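Local coordinates for protein dihydropteroate synthase (Burkholderia cenocepacia, PDB 2Y5S) that probably condenses para-aminobenzoate with 6-hydroxymethyl-7,8-dihydropterin diphosphate to give 7,8-dihydropteroate, the immediate precursor of folates, at residues P10-G14 and R15-T19; R85-P88 and L89-L93; I102-K106 and P107-R111; V165-D168 and V169-F172; A201-D204 and D205-L209. One frame throughout, in Å; residues are numbered along the deposited sequence. Where two conformers were deposited one is given.

Interaction 1. Residues P10-G14 and R15-T19; sequences PLQCG and RFELT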
# COMPACT_ATOMS: atom_id res chain seq x y z
N PRO B 10 3.05 20.72 -12.78
CA PRO B 10 2.49 20.17 -14.01
C PRO B 10 3.53 19.73 -15.05
O PRO B 10 4.68 20.19 -15.04
CB PRO B 10 1.65 21.33 -14.56
CG PRO B 10 2.30 22.55 -14.01
CD PRO B 10 2.76 22.16 -12.63
N LEU B 11 3.08 18.85 -15.94
CA LEU B 11 3.92 18.33 -17.00
C LEU B 11 3.28 18.56 -18.37
O LEU B 11 2.22 18.03 -18.68
CB LEU B 11 4.15 16.84 -16.77
CG LEU B 11 5.18 16.19 -17.71
CD1 LEU B 11 6.56 16.83 -17.53
CD2 LEU B 11 5.23 14.64 -17.51
N GLN B 12 3.94 19.34 -19.21
CA GLN B 12 3.54 19.44 -20.62
C GLN B 12 3.92 18.10 -21.29
O GLN B 12 5.07 17.68 -21.22
CB GLN B 12 4.21 20.64 -21.25
CG GLN B 12 4.01 20.79 -22.74
CD GLN B 12 2.56 20.91 -23.13
OE1 GLN B 12 1.80 21.65 -22.50
NE2 GLN B 12 2.17 20.17 -24.17
N CYS B 13 2.95 17.43 -21.89
CA CYS B 13 3.13 16.04 -22.30
C CYS B 13 2.55 15.81 -23.68
O CYS B 13 1.59 15.08 -23.86
CB CYS B 13 2.51 15.10 -21.27
SG CYS B 13 2.99 13.38 -21.45
N GLY B 14 3.17 16.47 -24.66
CA GLY B 14 2.75 16.34 -26.05
C GLY B 14 1.36 16.90 -26.25
O GLY B 14 1.15 18.09 -26.10
N ARG B 15 0.41 16.03 -26.59
CA ARG B 15 -0.98 16.47 -26.81
C ARG B 15 -1.65 16.88 -25.51
O ARG B 15 -2.70 17.50 -25.54
CB ARG B 15 -1.82 15.36 -27.44
CG ARG B 15 -1.51 15.02 -28.87
CD ARG B 15 -2.28 13.78 -29.29
NE ARG B 15 -1.75 12.56 -28.65
CZ ARG B 15 -2.35 11.36 -28.69
NH1 ARG B 15 -3.51 11.21 -29.32
NH2 ARG B 15 -1.78 10.32 -28.10
N PHE B 16 -1.06 16.52 -24.37
CA PHE B 16 -1.73 16.63 -23.08
C PHE B 16 -0.98 17.59 -22.17
O PHE B 16 0.23 17.74 -22.28
CB PHE B 16 -1.81 15.25 -22.43
CG PHE B 16 -2.43 14.22 -23.31
CD1 PHE B 16 -3.81 14.07 -23.35
CD2 PHE B 16 -1.64 13.43 -24.15
CE1 PHE B 16 -4.41 13.16 -24.19
CE2 PHE B 16 -2.23 12.49 -24.99
CZ PHE B 16 -3.62 12.36 -25.02
N GLU B 17 -1.74 18.29 -21.33
CA GLU B 17 -1.21 19.08 -20.24
C GLU B 17 -1.54 18.32 -18.95
O GLU B 17 -2.67 18.36 -18.46
CB GLU B 17 -1.82 20.48 -20.23
CG GLU B 17 -1.58 21.28 -21.53
CD GLU B 17 -2.27 22.64 -21.52
OE1 GLU B 17 -3.51 22.69 -21.62
OE2 GLU B 17 -1.56 23.67 -21.44
N LEU B 18 -0.58 17.58 -18.42
CA LEU B 18 -0.85 16.80 -17.21
C LEU B 18 -0.74 17.66 -15.94
O LEU B 18 0.25 18.38 -15.75
CB LEU B 18 0.10 15.61 -17.14
CG LEU B 18 0.03 14.65 -18.32
CD1 LEU B 18 1.09 13.56 -18.11
CD2 LEU B 18 -1.37 14.04 -18.52
N THR B 19 -1.76 17.58 -15.10
CA THR B 19 -1.72 18.16 -13.76
C THR B 19 -1.95 17.02 -12.74
O THR B 19 -2.49 15.94 -13.08
CB THR B 19 -2.71 19.34 -13.57
OG1 THR B 19 -4.04 18.91 -13.83
CG2 THR B 19 -2.37 20.53 -14.51

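Interaction 2. Residues R85-P88 and L89-L93; sequences RVIP and LVEAL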
# COMPACT_ATOMS: atom_id res chain seq x y z
N ARG B 85 8.60 -2.50 -33.89
CA ARG B 85 7.74 -2.80 -32.73
C ARG B 85 7.02 -1.55 -32.24
O ARG B 85 5.83 -1.59 -31.95
CB ARG B 85 8.58 -3.33 -31.56
CG ARG B 85 9.26 -4.68 -31.77
CD ARG B 85 10.57 -4.74 -30.95
NE ARG B 85 10.83 -6.05 -30.35
CZ ARG B 85 11.16 -7.15 -31.03
NH1 ARG B 85 11.27 -7.13 -32.36
NH2 ARG B 85 11.37 -8.28 -30.37
N VAL B 86 7.77 -0.46 -32.13
CA VAL B 86 7.28 0.73 -31.43
C VAL B 86 6.37 1.60 -32.30
O VAL B 86 5.31 2.01 -31.85
CB VAL B 86 8.46 1.59 -30.91
CG1 VAL B 86 7.94 2.88 -30.28
CG2 VAL B 86 9.28 0.81 -29.90
N ILE B 87 6.80 1.89 -33.52
CA ILE B 87 6.09 2.86 -34.36
C ILE B 87 4.64 2.44 -34.67
O ILE B 87 3.73 3.25 -34.49
CB ILE B 87 6.88 3.20 -35.66
CG1 ILE B 87 8.21 3.88 -35.31
CG2 ILE B 87 6.06 4.08 -36.58
CD1 ILE B 87 8.09 5.05 -34.37
N PRO B 88 4.41 1.19 -35.11
CA PRO B 88 3.02 0.80 -35.37
C PRO B 88 2.11 0.77 -34.13
O PRO B 88 0.90 0.95 -34.28
CB PRO B 88 3.15 -0.59 -36.00
CG PRO B 88 4.51 -0.59 -36.63
CD PRO B 88 5.36 0.17 -35.63
N LEU B 89 2.65 0.55 -32.94
CA LEU B 89 1.84 0.68 -31.71
C LEU B 89 1.48 2.15 -31.44
O LEU B 89 0.36 2.45 -31.03
CB LEU B 89 2.55 0.09 -30.49
CG LEU B 89 2.71 -1.43 -30.42
CD1 LEU B 89 3.39 -1.86 -29.11
CD2 LEU B 89 1.35 -2.16 -30.60
N VAL B 90 2.43 3.06 -31.67
CA VAL B 90 2.18 4.49 -31.54
C VAL B 90 1.05 4.90 -32.47
O VAL B 90 0.09 5.55 -32.04
CB VAL B 90 3.44 5.34 -31.82
CG1 VAL B 90 3.10 6.84 -31.82
CG2 VAL B 90 4.52 5.04 -30.78
N GLU B 91 1.14 4.47 -33.73
CA GLU B 91 0.14 4.81 -34.75
C GLU B 91 -1.24 4.24 -34.37
O GLU B 91 -2.25 4.96 -34.41
CB GLU B 91 0.61 4.33 -36.14
CG GLU B 91 1.89 5.02 -36.64
CD GLU B 91 2.44 4.46 -37.96
OE1 GLU B 91 2.04 3.35 -38.38
OE2 GLU B 91 3.28 5.15 -38.59
N ALA B 92 -1.28 2.98 -33.95
CA ALA B 92 -2.54 2.33 -33.58
C ALA B 92 -3.15 2.87 -32.29
O ALA B 92 -4.37 2.87 -32.15
CB ALA B 92 -2.36 0.81 -33.46
N LEU B 93 -2.31 3.31 -31.36
CA LEU B 93 -2.80 3.78 -30.06
C LEU B 93 -3.12 5.28 -29.99
O LEU B 93 -3.85 5.70 -29.09
CB LEU B 93 -1.81 3.42 -28.95
CG LEU B 93 -1.63 1.93 -28.65
CD1 LEU B 93 -0.48 1.73 -27.65
CD2 LEU B 93 -2.91 1.31 -28.12

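Interaction 3. Residues I102-K106 and P107-R111; sequences IDTYK and PAVMR. With 78H (7,8-dihydropteroate), chain P.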
# COMPACT_ATOMS: atom_id res chain seq x y z
N ILE B 102 7.29 6.71 -24.61
CA ILE B 102 8.18 5.81 -25.32
C ILE B 102 9.41 5.51 -24.46
O ILE B 102 10.16 6.42 -24.14
CB ILE B 102 8.66 6.40 -26.66
CG1 ILE B 102 7.48 6.93 -27.48
CG2 ILE B 102 9.43 5.35 -27.42
CD1 ILE B 102 6.52 5.84 -27.97
N ASP B 103 9.59 4.24 -24.12
CA ASP B 103 10.72 3.79 -23.31
C ASP B 103 11.89 3.48 -24.24
O ASP B 103 12.05 2.35 -24.75
CB ASP B 103 10.32 2.56 -22.49
CG ASP B 103 11.45 2.00 -21.60
OD1 ASP B 103 12.46 2.69 -21.31
OD2 ASP B 103 11.29 0.85 -21.15
N THR B 104 12.69 4.52 -24.49
CA THR B 104 13.85 4.39 -25.35
C THR B 104 14.93 5.40 -25.03
O THR B 104 14.65 6.52 -24.60
CB THR B 104 13.50 4.57 -26.84
OG1 THR B 104 14.64 4.20 -27.63
CG2 THR B 104 13.10 6.03 -27.12
N TYR B 105 16.17 4.98 -25.25
CA TYR B 105 17.34 5.84 -25.16
C TYR B 105 17.99 6.08 -26.53
O TYR B 105 19.00 6.79 -26.61
CB TYR B 105 18.37 5.22 -24.21
CG TYR B 105 18.83 3.83 -24.59
CD1 TYR B 105 19.88 3.64 -25.48
CD2 TYR B 105 18.21 2.71 -24.06
CE1 TYR B 105 20.31 2.37 -25.82
CE2 TYR B 105 18.62 1.43 -24.41
CZ TYR B 105 19.67 1.28 -25.29
OH TYR B 105 20.10 0.03 -25.64
N LYS B 106 17.43 5.50 -27.59
CA LYS B 106 17.99 5.64 -28.93
C LYS B 106 17.42 6.87 -29.62
O LYS B 106 16.22 6.94 -29.87
CB LYS B 106 17.69 4.40 -29.77
CG LYS B 106 18.32 3.14 -29.22
CD LYS B 106 18.39 2.06 -30.29
CE LYS B 106 18.95 0.75 -29.75
NZ LYS B 106 18.19 0.29 -28.56
N PRO B 107 18.27 7.87 -29.91
CA PRO B 107 17.80 9.05 -30.63
C PRO B 107 16.97 8.78 -31.90
O PRO B 107 15.97 9.46 -32.12
CB PRO B 107 19.09 9.80 -30.95
CG PRO B 107 20.00 9.44 -29.81
CD PRO B 107 19.70 8.01 -29.54
N ALA B 108 17.34 7.79 -32.71
CA ALA B 108 16.56 7.48 -33.92
C ALA B 108 15.14 7.01 -33.59
O ALA B 108 14.19 7.27 -34.34
CB ALA B 108 17.27 6.43 -34.78
N VAL B 109 14.98 6.33 -32.46
CA VAL B 109 13.67 5.87 -32.05
C VAL B 109 12.89 7.09 -31.55
O VAL B 109 11.69 7.22 -31.81
CB VAL B 109 13.76 4.76 -30.99
CG1 VAL B 109 12.38 4.34 -30.52
CG2 VAL B 109 14.52 3.55 -31.57
N MET B 110 13.59 7.98 -30.84
CA MET B 110 12.98 9.19 -30.34
C MET B 110 12.42 10.02 -31.49
O MET B 110 11.26 10.42 -31.45
CB MET B 110 13.97 10.03 -29.54
CG MET B 110 14.49 9.37 -28.30
SD MET B 110 15.60 10.42 -27.38
CE MET B 110 16.17 9.23 -26.14
N ARG B 111 13.24 10.23 -32.53
CA ARG B 111 12.83 11.01 -33.70
C ARG B 111 11.63 10.37 -34.39
O ARG B 111 10.63 11.05 -34.64
CB ARG B 111 14.00 11.19 -34.69
CG ARG B 111 15.21 11.94 -34.10
CD ARG B 111 16.25 12.37 -35.16
NE ARG B 111 15.94 13.68 -35.72
CZ ARG B 111 16.60 14.80 -35.46
NH1 ARG B 111 17.65 14.80 -34.64
NH2 ARG B 111 16.21 15.94 -36.03
O4 78H P . 12.24 2.80 -13.36
C4 78H P . 12.11 3.14 -14.54
C5 78H P . 12.26 2.22 -15.60
N3 78H P . 11.84 4.48 -14.84
C9 78H P . 12.12 2.72 -16.92
N5 78H P . 12.48 0.90 -15.37
C2 78H P . 11.74 4.91 -16.20
N8 78H P . 12.25 1.86 -18.01
N1 78H P . 11.87 4.01 -17.19
C6 78H P . 12.66 0.04 -16.39
N2 78H P . 11.52 6.20 -16.49
C7 78H P . 12.74 0.49 -17.85
C10 78H P . 12.83 -1.43 -16.12
N11 78H P . 14.23 -1.73 -15.80
C15 78H P . 14.49 -2.46 -14.72
C16 78H P . 15.45 -2.04 -13.80
C17 78H P . 13.78 -3.64 -14.53
C18 78H P . 15.70 -2.81 -12.68
C19 78H P . 14.04 -4.41 -13.40
C20 78H P . 15.00 -4.00 -12.48
C21 78H P . 15.26 -4.84 -11.23
O22 78H P . 15.89 -4.28 -10.33
O23 78H P . 14.72 -5.96 -11.11

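Interaction 4. Residues V165-D168 and V169-F172; sequences VVTD and VRDF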
# COMPACT_ATOMS: atom_id res chain seq x y z
N VAL B 165 23.57 9.07 -1.90
CA VAL B 165 22.93 8.70 -3.14
C VAL B 165 21.79 9.66 -3.50
O VAL B 165 21.58 9.94 -4.67
CB VAL B 165 22.43 7.24 -3.10
CG1 VAL B 165 21.34 7.04 -2.03
CG2 VAL B 165 21.92 6.82 -4.48
N VAL B 166 21.08 10.17 -2.49
CA VAL B 166 19.97 11.09 -2.74
C VAL B 166 20.48 12.40 -3.33
O VAL B 166 19.91 12.94 -4.29
CB VAL B 166 19.17 11.40 -1.46
CG1 VAL B 166 18.01 12.37 -1.76
CG2 VAL B 166 18.65 10.10 -0.82
N THR B 167 21.56 12.92 -2.75
CA THR B 167 22.16 14.16 -3.22
C THR B 167 22.76 13.97 -4.61
O THR B 167 22.58 14.82 -5.49
CB THR B 167 23.23 14.69 -2.24
OG1 THR B 167 22.61 14.91 -0.97
CG2 THR B 167 23.84 16.01 -2.74
N ASP B 168 23.45 12.84 -4.82
CA ASP B 168 24.10 12.58 -6.12
C ASP B 168 23.06 12.43 -7.22
O ASP B 168 23.26 12.91 -8.34
CB ASP B 168 24.94 11.30 -6.07
CG ASP B 168 26.15 11.42 -5.15
OD1 ASP B 168 26.61 12.55 -4.88
OD2 ASP B 168 26.65 10.36 -4.70
N VAL B 169 21.96 11.75 -6.90
CA VAL B 169 20.89 11.55 -7.88
C VAL B 169 20.27 12.93 -8.22
O VAL B 169 20.09 13.26 -9.39
CB VAL B 169 19.81 10.54 -7.36
CG1 VAL B 169 18.48 10.67 -8.13
CG2 VAL B 169 20.34 9.10 -7.44
N ARG B 170 20.00 13.74 -7.19
CA ARG B 170 19.41 15.07 -7.42
C ARG B 170 20.30 15.95 -8.30
O ARG B 170 19.80 16.58 -9.23
CB ARG B 170 19.12 15.80 -6.11
CG ARG B 170 18.40 17.12 -6.34
CD ARG B 170 18.06 17.87 -5.04
NE ARG B 170 19.24 18.16 -4.26
CZ ARG B 170 19.62 17.51 -3.16
NH1 ARG B 170 18.91 16.48 -2.67
NH2 ARG B 170 20.74 17.88 -2.54
N ASP B 171 21.59 15.98 -8.00
CA ASP B 171 22.54 16.82 -8.75
C ASP B 171 22.66 16.40 -10.20
O ASP B 171 22.79 17.24 -11.09
CB ASP B 171 23.93 16.80 -8.10
CG ASP B 171 23.95 17.49 -6.75
OD1 ASP B 171 23.14 18.40 -6.52
OD2 ASP B 171 24.81 17.13 -5.92
N PHE B 172 22.63 15.09 -10.45
CA PHE B 172 22.70 14.58 -11.82
C PHE B 172 21.47 15.01 -12.60
O PHE B 172 21.55 15.44 -13.74
CB PHE B 172 22.80 13.05 -11.80
CG PHE B 172 22.55 12.41 -13.15
CD1 PHE B 172 23.60 12.21 -14.04
CD2 PHE B 172 21.27 12.01 -13.52
CE1 PHE B 172 23.38 11.63 -15.26
CE2 PHE B 172 21.05 11.41 -14.76
CZ PHE B 172 22.11 11.23 -15.63
O HOH W 1 19.72 15.34 0.30

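Interaction 5. Residues A201-D204 and D205-L209; sequences AVVD and DNYAL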
# COMPACT_ATOMS: atom_id res chain seq x y z
N ALA B 201 22.71 -0.11 -4.91
CA ALA B 201 22.66 -1.24 -3.97
C ALA B 201 21.19 -1.65 -3.80
O ALA B 201 20.34 -0.80 -3.49
CB ALA B 201 23.32 -0.88 -2.63
N VAL B 202 20.90 -2.94 -4.02
CA VAL B 202 19.53 -3.45 -4.21
C VAL B 202 18.56 -3.02 -3.11
O VAL B 202 17.41 -2.71 -3.38
CB VAL B 202 19.51 -5.01 -4.36
CG1 VAL B 202 20.11 -5.74 -3.10
CG2 VAL B 202 18.10 -5.50 -4.67
N VAL B 203 19.03 -3.01 -1.87
CA VAL B 203 18.22 -2.57 -0.77
C VAL B 203 18.63 -1.17 -0.28
O VAL B 203 17.81 -0.25 -0.30
CB VAL B 203 18.18 -3.63 0.34
CG1 VAL B 203 17.53 -3.06 1.59
CG2 VAL B 203 17.38 -4.87 -0.14
N ASP B 204 19.88 -0.99 0.13
CA ASP B 204 20.27 0.26 0.82
C ASP B 204 20.11 1.54 -0.01
O ASP B 204 19.58 2.52 0.51
CB ASP B 204 21.67 0.16 1.41
CG ASP B 204 21.73 -0.77 2.61
OD1 ASP B 204 20.67 -1.01 3.23
OD2 ASP B 204 22.83 -1.28 2.91
N ASP B 205 20.53 1.53 -1.28
CA ASP B 205 20.40 2.73 -2.13
C ASP B 205 18.98 2.95 -2.60
O ASP B 205 18.46 4.07 -2.55
CB ASP B 205 21.34 2.65 -3.34
CG ASP B 205 22.81 2.76 -2.97
OD1 ASP B 205 23.13 3.37 -1.93
OD2 ASP B 205 23.65 2.24 -3.75
N ASN B 206 18.33 1.89 -3.08
CA ASN B 206 16.97 2.01 -3.57
C ASN B 206 15.98 2.46 -2.50
O ASN B 206 15.12 3.31 -2.75
CB ASN B 206 16.51 0.68 -4.19
CG ASN B 206 17.14 0.41 -5.56
OD1 ASN B 206 17.21 1.31 -6.41
ND2 ASN B 206 17.58 -0.84 -5.79
N TYR B 207 16.09 1.92 -1.29
CA TYR B 207 15.18 2.34 -0.21
C TYR B 207 15.53 3.70 0.39
O TYR B 207 14.65 4.38 0.86
CB TYR B 207 15.00 1.26 0.85
CG TYR B 207 14.12 0.14 0.34
CD1 TYR B 207 12.74 0.27 0.31
CD2 TYR B 207 14.67 -1.02 -0.16
CE1 TYR B 207 11.94 -0.75 -0.17
CE2 TYR B 207 13.86 -2.05 -0.65
CZ TYR B 207 12.51 -1.91 -0.64
OH TYR B 207 11.70 -2.91 -1.14
N ALA B 208 16.80 4.10 0.32
CA ALA B 208 17.18 5.48 0.68
C ALA B 208 16.45 6.45 -0.25
O ALA B 208 15.87 7.45 0.17
CB ALA B 208 18.69 5.68 0.59
N LEU B 209 16.49 6.14 -1.54
CA LEU B 209 15.86 6.99 -2.54
C LEU B 209 14.35 7.00 -2.38
O LEU B 209 13.74 8.03 -2.61
CB LEU B 209 16.23 6.54 -3.95
CG LEU B 209 17.70 6.73 -4.31
CD1 LEU B 209 18.04 5.92 -5.56
CD2 LEU B 209 18.04 8.20 -4.51

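Interaction 1. Residues P10-G14 and R15-T19
Leu18 packs against both Leu11 and Cys13, and these three make the tight face of the hairpin. Its CD1 reaches Cys13 CB at 3.8 Å and lies equally near Cys13 SG, while its CB rests against Leu11 CB. The Leu18 side chain leans over Cys13 because CG stands anti to the carbonyl carbon (chi1 -59°). Branched leucines and a small cysteine suit this buried face, which also carries Phe16. Beneath the side chains the backbones pair with Leu11 opposite Leu18 and Cys13 opposite Phe16. Leu11 N to Leu18 O (2.9 Å) and Leu18 N to Leu11 O (2.8 Å) bind the first pair. In the second, Cys13 N meets Phe16 O at 2.8 Å, but Phe16 N comes to Cys13 O from above the carbonyl plane, a longer bond of 3.1 Å.

The other face is looser and more open to solvent. Gln12 and Glu17 form a non-hydrogen-bonded pair there, and Gln12 OE1 merely touches the methylene Glu17 CG at 3.5 Å. Glu17 was modelled in two conformers, which fits this exposed side. Long polar chains are at home here. Near the bend the Arg15 guanidinium has Phe16 CZ over the centre of one face. NH2 of Arg15 makes a salt bridge with Asp119, and NH1 is bound by the carbonyl of Arg94. Gly14 takes the first corner of the turn with a positive phi (65°), which suits a residue lacking CB. The whole is an antiparallel beta hairpin with a two-residue loop, Gly14-Arg15, in a type II' turn from Cys13 to Phe16.

Interaction 2. Residues R85-P88 and L89-L93
Arg85 presents its carbonyl oxygen to Leu89, whose CG, set by a chi1 of -70°, lies 3.5 Å from Arg85 O. At Val86 the side chain packs on Val90 one turn later, CG1 to CG2 at 4.1 Å, and the Val86 carbonyl receives Val90 N. Each valine offers a compact branch to the buried side of the helix. Ile87 faces more open surroundings: its O accepts from Glu91 N at 3.0 Å, and its CG2 methyl, anti to the backbone N, lies 3.6 Å from Glu91 OE2. Here the glutamate runs out beyond CG in an extended chain, its methylenes over the backbone and its carboxylate toward solvent. Pro88 has no N-H to give to the preceding turn, so the helix kinks there, yet its carbonyl still accepts from Ala92 N at 3.0 Å. That donor sits above the carbonyl plane, and the small Ala92 CB fits against Pro88 O.

The helix 79-93 links strands 62-66 and 100-103 in a beta-alpha-beta unit. Val86 and Val90 lie on Ile65 and Ile102 of those strands, while Pro88, Leu89 and Ala92 border helix 45-58.

Interaction 3. Residues I102-K106 and P107-R111
Thr104 touches Val109 and Met110 where strand 100-103 of the TIM barrel gives way to helix 107-115, the strand-to-helix half of a beta-alpha-beta unit. Thr104 OG1 lies 3.5 Å from Val109 CB, and its CG2 meets Met110 CG at 3.8 Å. Met110, extended beyond CG (chi2 -178°), carries CE back to Thr104 O. A looser touch joins Val109 CG1 to Ile102 CG2 at 4.4 Å. Threonine suits its place: its methyl packs on the helix, while its hydroxyl, though close to Val109, takes the Lys106 N-H in an ST turn and bonds Glu82.

The backbone fixes this arrangement. Lys106 is the N-cap residue: its carbonyl accepts the nearly straight bond from Met110 N (3.0 Å) and a weak one from Val109 N. Pro107, which lacks an N-H, fits the first position of a helix, where no preceding carbonyl has to be met.

Further out, Glu82 of helix 79-93 shares Lys106 NZ with Glu68 through salt bridges. Glu68 also bonds Tyr105 OH, so the two acids hold the loop in place.

On the other side of the strand Asp103 points into the pocket. Its CG is anti to the backbone N, and Thr70 and, weakly, Arg270 engage OD2. N8 of 7,8-dihydropteroate makes two weak bonds to this carboxylate, each 3.4 Å, one to Asp103 OD1 and one to Asp103 OD2.

Interaction 4. Residues V165-D168 and V169-F172
A chi1 of -174° swings the Arg170 chain away from its own N, and a bend at chi3 (58°) folds the guanidinium back over the preceding turn until NH2 lies 3.6 Å from Thr167 CG2. The threonine meets it halfway: chi1 -59° sets CG2 opposite the backbone N, where it meets Arg170 NH2 and Asp171 OD2, and turns OG1 away from the carbonyl carbon toward a water. This water joins the two residues, 3.2 Å from Thr167 OG1, and it accepts from Arg170 NH1 at 3.3 Å in the plane and at the edge of the guanidinium. NH1 also donates to the carbonyl of Asp215, so two partners fix the rotation of the group, while Thr167 OG1 is bonded to Asp164 just before the helix.

Asp171 lies alongside Thr167, the two side chains pointing the same way, with OD2 3.5 Å from Thr167 CG2. A short aspartate suits this outward position, where its carboxylate can meet solvent.

All this is built on the first turns of the alpha-helix 165-182, in the TIM-barrel fold. Ordinary i to i+4 bonds run through it, among them Val169 N to Val165 O at 2.9 Å and Asp171 N to Thr167 O at 2.9 Å. Asp168 bonds through OD2 to Gly163 N before the helix.

On the buried side Val165 and Val169 point the same way, CG2 to CG2 at 4.1 Å, and both pack on Leu209 of helix 204-211. Branched, compact valines fit between two helices at close quarters. Val166 reaches Arg294 of the second subunit, and the Phe172 ring meets His147 edge-to-face.

Interaction 5. Residues A201-D204 and D205-L209
Tyr207 turns the edge of its ring to the Val203 backbone: CD2 lies 3.2 Å from Val203 O and 3.9 Å from Val203 CG1, with Val203 CA in the ring plane. The same Val203 O accepts Tyr207 N at 2.9 Å. Asn206 ND2 sends a nearly straight N-H, in the amide's own plane, to Val202 O at 3.1 Å, yet it arrives above the Val202 carbonyl plane. OD1 accepts from Gly197 N, so both ends of the amide are occupied and its orientation is set. Asparagine is apt here because it can give and take at once.

Asp205 OD2 accepts Ala201 N at 2.8 Å, on the anti side and 32° out of the carboxylate plane. CG stands anti to the carbonyl carbon (chi1 -69°), which swings the group back to the loop, and the small Ala201 CB permits the close approach. Ala201 O takes weak bonds from the backbone N of Asp205 and Asn206, so Ala201 is bound at both N-H and carbonyl.

The Asn206 side chain lies about 6 Å from the bound 7,8-dihydropteroate, so this helix start stands beside the ligand. Residues 201-203 lead into helix 204-211 after strand 190-193. Ala208 and Leu209 pack on helix 165-182; Asn206 and Tyr207 face helix 236-239, where Met237 O is hydrogen-bonded to Tyr207 OH, and Tyr207 also touches Ala286 of the second subunit.

In the fold
Along the chain the five contacts come strictly in series. Interaction 1, the hairpin 11-13 and 16-18, precedes the eight-stranded parallel sheet; interactions 2 to 5 lie on helices, and the strand or loops leading into them, of the TIM barrel. Interactions 2 and 3, with centres about 13 Å apart, touch where helix 79-93 packs on strand 100-103. Interactions 4 and 5, also about 13 Å apart, touch through helices 165-182 and 204-211. Interactions 2 and 5 are about 35 Å apart between centres, on opposite sides of the chain's centre. Of the five, interaction 3 holds a residue of the ligand pocket, Asp103; the others pack hairpin and helices of the fold.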